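Local coordinates for putative lipoprotein YcdA (Bacillus subtilis subsp. subtilis str. 168, PDB 4R4G) that is of unknown function but is a putative membrane-anchored lipoprotein with an Ig-like N-terminal domain and a mixed helix-and-sheet C-terminal domain, at residues Leu143-Val154 with Ile222-Ser230. Numbering follows the deposited sequence.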
loop_
_atom_site.group_PDB
_atom_site.type_symbol
_atom_site.label_atom_id
_atom_site.label_comp_id
_atom_site.label_asym_id
_atom_site.label_seq_id
_atom_site.Cartn_x
_atom_site.Cartn_y
_atom_site.Cartn_z
ATOM N N LEU A 143 3.689 5.722 -5.963
ATOM C CA LEU A 143 2.527 4.859 -5.770
ATOM C C LEU A 143 2.741 3.852 -4.650
ATOM O O LEU A 143 1.811 3.583 -3.885
ATOM C CB LEU A 143 2.107 4.149 -7.089
ATOM C CG LEU A 143 1.559 5.063 -8.226
ATOM C CD1 LEU A 143 1.260 4.271 -9.488
ATOM C CD2 LEU A 143 0.317 5.832 -7.788
ATOM N N GLN A 144 3.965 3.341 -4.517
ATOM C CA GLN A 144 4.271 2.369 -3.477
ATOM C C GLN A 144 4.831 3.018 -2.176
ATOM O O GLN A 144 5.210 2.290 -1.257
ATOM C CB GLN A 144 5.203 1.301 -4.027
ATOM C CG GLN A 144 4.564 0.524 -5.176
ATOM C CD GLN A 144 3.432 -0.346 -4.735
ATOM O OE1 GLN A 144 3.469 -0.940 -3.653
ATOM N NE2 GLN A 144 2.403 -0.448 -5.569
ATOM N N ASP A 145 4.768 4.365 -2.050
ATOM C CA ASP A 145 5.186 5.093 -0.843
ATOM C C ASP A 145 4.541 4.545 0.447
ATOM O O ASP A 145 5.231 4.463 1.475
ATOM C CB ASP A 145 4.864 6.593 -0.958
ATOM C CG ASP A 145 5.903 7.437 -1.683
ATOM O OD1 ASP A 145 6.838 6.843 -2.314
ATOM O OD2 ASP A 145 5.777 8.686 -1.647
ATOM N N SER A 146 3.225 4.189 0.397
ATOM C CA SER A 146 2.501 3.668 1.554
ATOM C C SER A 146 3.032 2.311 1.975
ATOM O O SER A 146 3.055 2.030 3.180
ATOM C CB SER A 146 0.999 3.591 1.300
ATOM O OG SER A 146 0.697 3.031 0.037
ATOM N N ALA A 147 3.451 1.469 0.992
ATOM C CA ALA A 147 4.000 0.135 1.258
ATOM C C ALA A 147 5.377 0.284 1.896
ATOM O O ALA A 147 5.692 -0.438 2.846
ATOM C CB ALA A 147 4.069 -0.689 -0.016
ATOM N N LYS A 148 6.170 1.275 1.427
ATOM C CA LYS A 148 7.489 1.600 1.977
ATOM C C LYS A 148 7.281 1.939 3.463
ATOM O O LYS A 148 7.881 1.289 4.329
ATOM C CB LYS A 148 8.184 2.735 1.173
ATOM C CG LYS A 148 8.591 2.333 -0.276
ATOM C CD LYS A 148 9.331 3.454 -1.060
ATOM C CE LYS A 148 9.365 3.248 -2.573
ATOM N NZ LYS A 148 8.317 4.052 -3.310
ATOM N N ALA A 149 6.331 2.843 3.755
ATOM C CA ALA A 149 5.940 3.205 5.112
ATOM C C ALA A 149 5.452 1.980 5.925
ATOM O O ALA A 149 5.937 1.803 7.040
ATOM C CB ALA A 149 4.873 4.274 5.081
ATOM N N LEU A 150 4.576 1.104 5.372
ATOM C CA LEU A 150 4.123 -0.089 6.111
ATOM C C LEU A 150 5.309 -1.005 6.477
ATOM O O LEU A 150 5.368 -1.525 7.595
ATOM C CB LEU A 150 3.049 -0.896 5.369
ATOM C CG LEU A 150 2.659 -2.187 6.100
ATOM C CD1 LEU A 150 1.905 -1.896 7.393
ATOM C CD2 LEU A 150 1.913 -3.132 5.225
ATOM N N SER A 151 6.259 -1.174 5.546
ATOM C CA SER A 151 7.457 -1.985 5.749
ATOM C C SER A 151 8.331 -1.383 6.867
ATOM O O SER A 151 8.889 -2.157 7.650
ATOM C CB SER A 151 8.242 -2.112 4.444
ATOM O OG SER A 151 9.236 -3.122 4.509
ATOM N N ALA A 152 8.420 -0.021 6.965
ATOM C CA ALA A 152 9.175 0.696 8.016
ATOM C C ALA A 152 8.577 0.420 9.400
ATOM O O ALA A 152 9.320 0.225 10.356
ATOM C CB ALA A 152 9.183 2.193 7.744
ATOM N N TYR A 153 7.228 0.373 9.490
ATOM C CA TYR A 153 6.485 0.049 10.699
ATOM C C TYR A 153 6.838 -1.355 11.141
ATOM O O TYR A 153 7.128 -1.556 12.310
ATOM C CB TYR A 153 4.970 0.166 10.461
ATOM C CG TYR A 153 4.375 1.508 10.824
ATOM C CD1 TYR A 153 3.942 1.775 12.117
ATOM C CD2 TYR A 153 4.206 2.502 9.862
ATOM C CE1 TYR A 153 3.361 2.996 12.448
ATOM C CE2 TYR A 153 3.628 3.729 10.182
ATOM C CZ TYR A 153 3.214 3.975 11.479
ATOM O OH TYR A 153 2.661 5.188 11.802
ATOM N N VAL A 154 6.867 -2.315 10.202
ATOM C CA VAL A 154 7.208 -3.722 10.453
ATOM C C VAL A 154 8.664 -3.805 10.958
ATOM O O VAL A 154 8.929 -4.469 11.967
ATOM C CB VAL A 154 6.938 -4.615 9.203
ATOM C CG1 VAL A 154 7.530 -6.015 9.364
ATOM C CG2 VAL A 154 5.446 -4.721 8.940
ATOM N N ILE A 222 8.072 -10.228 4.852
ATOM C CA ILE A 222 6.934 -9.427 4.436
ATOM C C ILE A 222 7.204 -8.855 3.039
ATOM O O ILE A 222 8.250 -8.255 2.783
ATOM C CB ILE A 222 6.530 -8.326 5.444
ATOM C CG1 ILE A 222 5.364 -7.488 4.873
ATOM C CG2 ILE A 222 7.727 -7.434 5.846
ATOM C CD1 ILE A 222 4.566 -6.629 5.846
ATOM N N GLN A 223 6.254 -9.065 2.141
ATOM C CA GLN A 223 6.233 -8.446 0.824
ATOM C C GLN A 223 5.072 -7.482 0.878
ATOM O O GLN A 223 3.945 -7.923 1.129
ATOM C CB GLN A 223 6.087 -9.480 -0.307
ATOM C CG GLN A 223 7.370 -10.221 -0.687
ATOM C CD GLN A 223 7.161 -11.058 -1.934
ATOM O OE1 GLN A 223 6.925 -12.272 -1.862
ATOM N NE2 GLN A 223 7.209 -10.424 -3.108
ATOM N N ALA A 224 5.342 -6.172 0.773
ATOM C CA ALA A 224 4.290 -5.151 0.866
ATOM C C ALA A 224 4.055 -4.437 -0.473
ATOM O O ALA A 224 4.984 -3.892 -1.079
ATOM C CB ALA A 224 4.643 -4.134 1.942
ATOM N N LYS A 225 2.804 -4.435 -0.937
ATOM C CA LYS A 225 2.445 -3.757 -2.176
ATOM C C LYS A 225 1.227 -2.910 -1.981
ATOM O O LYS A 225 0.221 -3.422 -1.506
ATOM C CB LYS A 225 2.181 -4.764 -3.312
ATOM C CG LYS A 225 2.063 -4.068 -4.661
ATOM C CD LYS A 225 1.408 -4.876 -5.753
ATOM C CE LYS A 225 1.150 -3.924 -6.904
ATOM N NZ LYS A 225 0.682 -4.597 -8.146
ATOM N N THR A 226 1.295 -1.630 -2.363
ATOM C CA THR A 226 0.125 -0.743 -2.380
ATOM C C THR A 226 -0.748 -1.189 -3.569
ATOM O O THR A 226 -0.262 -1.213 -4.713
ATOM C CB THR A 226 0.533 0.717 -2.486
ATOM O OG1 THR A 226 1.469 1.002 -1.447
ATOM C CG2 THR A 226 -0.649 1.639 -2.376
ATOM N N THR A 227 -1.998 -1.588 -3.291
ATOM C CA THR A 227 -2.895 -2.086 -4.321
ATOM C C THR A 227 -3.890 -0.997 -4.799
ATOM O O THR A 227 -4.315 -1.035 -5.960
ATOM C CB THR A 227 -3.577 -3.363 -3.846
ATOM O OG1 THR A 227 -4.228 -3.152 -2.587
ATOM C CG2 THR A 227 -2.601 -4.511 -3.727
ATOM N N SER A 228 -4.226 -0.015 -3.939
ATOM C CA SER A 228 -5.133 1.087 -4.292
ATOM C C SER A 228 -4.912 2.299 -3.422
ATOM O O SER A 228 -4.605 2.161 -2.246
ATOM C CB SER A 228 -6.593 0.660 -4.181
ATOM O OG SER A 228 -6.878 0.024 -2.949
ATOM N N ILE A 229 -5.032 3.481 -4.010
ATOM C CA ILE A 229 -4.952 4.775 -3.332
ATOM C C ILE A 229 -6.235 5.504 -3.649
ATOM O O ILE A 229 -6.689 5.496 -4.805
ATOM C CB ILE A 229 -3.710 5.638 -3.687
ATOM C CG1 ILE A 229 -2.404 4.858 -3.503
ATOM C CG2 ILE A 229 -3.708 6.980 -2.898
ATOM C CD1 ILE A 229 -1.367 5.229 -4.441
ATOM N N SER A 230 -6.832 6.109 -2.614
ATOM C CA SER A 230 -8.077 6.842 -2.719
ATOM C C SER A 230 -8.060 7.982 -1.724
ATOM O O SER A 230 -8.355 7.834 -0.532
ATOM C CB SER A 230 -9.285 5.923 -2.528
ATOM O OG SER A 230 -9.425 4.976 -3.579
#
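Helix 145-154 runs over strand 222-230 in a roughly opposite direction, their axes 145° apart and 6.7 Å from each other at closest approach, with Gln144 set against Thr226 and Ala147 against Ala224. Gln144, at the N-cap position, grips the strand through its carboxamide. Its OE1 accepts a hydrogen bond from Thr226 N at 2.6 Å, while its NE2 gives a hydrogen to Thr226 O at 2.9 Å, in the carbonyl plane and on a lone pair. The bend at chi2 (-69°) brings the amide down to the strand, and both polar ends, held by one residue's backbone, fix its flip. With an alanine in place of Gln144, the N-H and C=O of Thr226 would probably be left without these mates, and the start of the helix could shift against the strand. Thr226 answers from its own side: its OG1 lies 2.6 Å from Ser146 OG in a hydroxyl-hydroxyl hydrogen bond. Its methyl CG2, anti to the backbone N, lies against Ser146 OG and Leu143 O. Further along, the contact is apolar. Ala147 and Ala224 meet CB to CB at 4.0 Å, and with only methyls between them the backbones can come close, while Val154 CG2 packs on Ile222 CD1 at 3.7 Å. Leu150 reaches the same Ile222 methyl more loosely. At the other end the side chains of Leu143 and Ile229 cross at about a right angle, CD2 of the former 3.8 Å from CD1 of the latter. Met299 and Val297 of strand 293-301 and Val236 of strand 233-244 also touch this helix, which therefore packs across the mixed sheet of the C-terminal domain, consistent with the helix-on-curved-sheet architecture of the NTF2 clan.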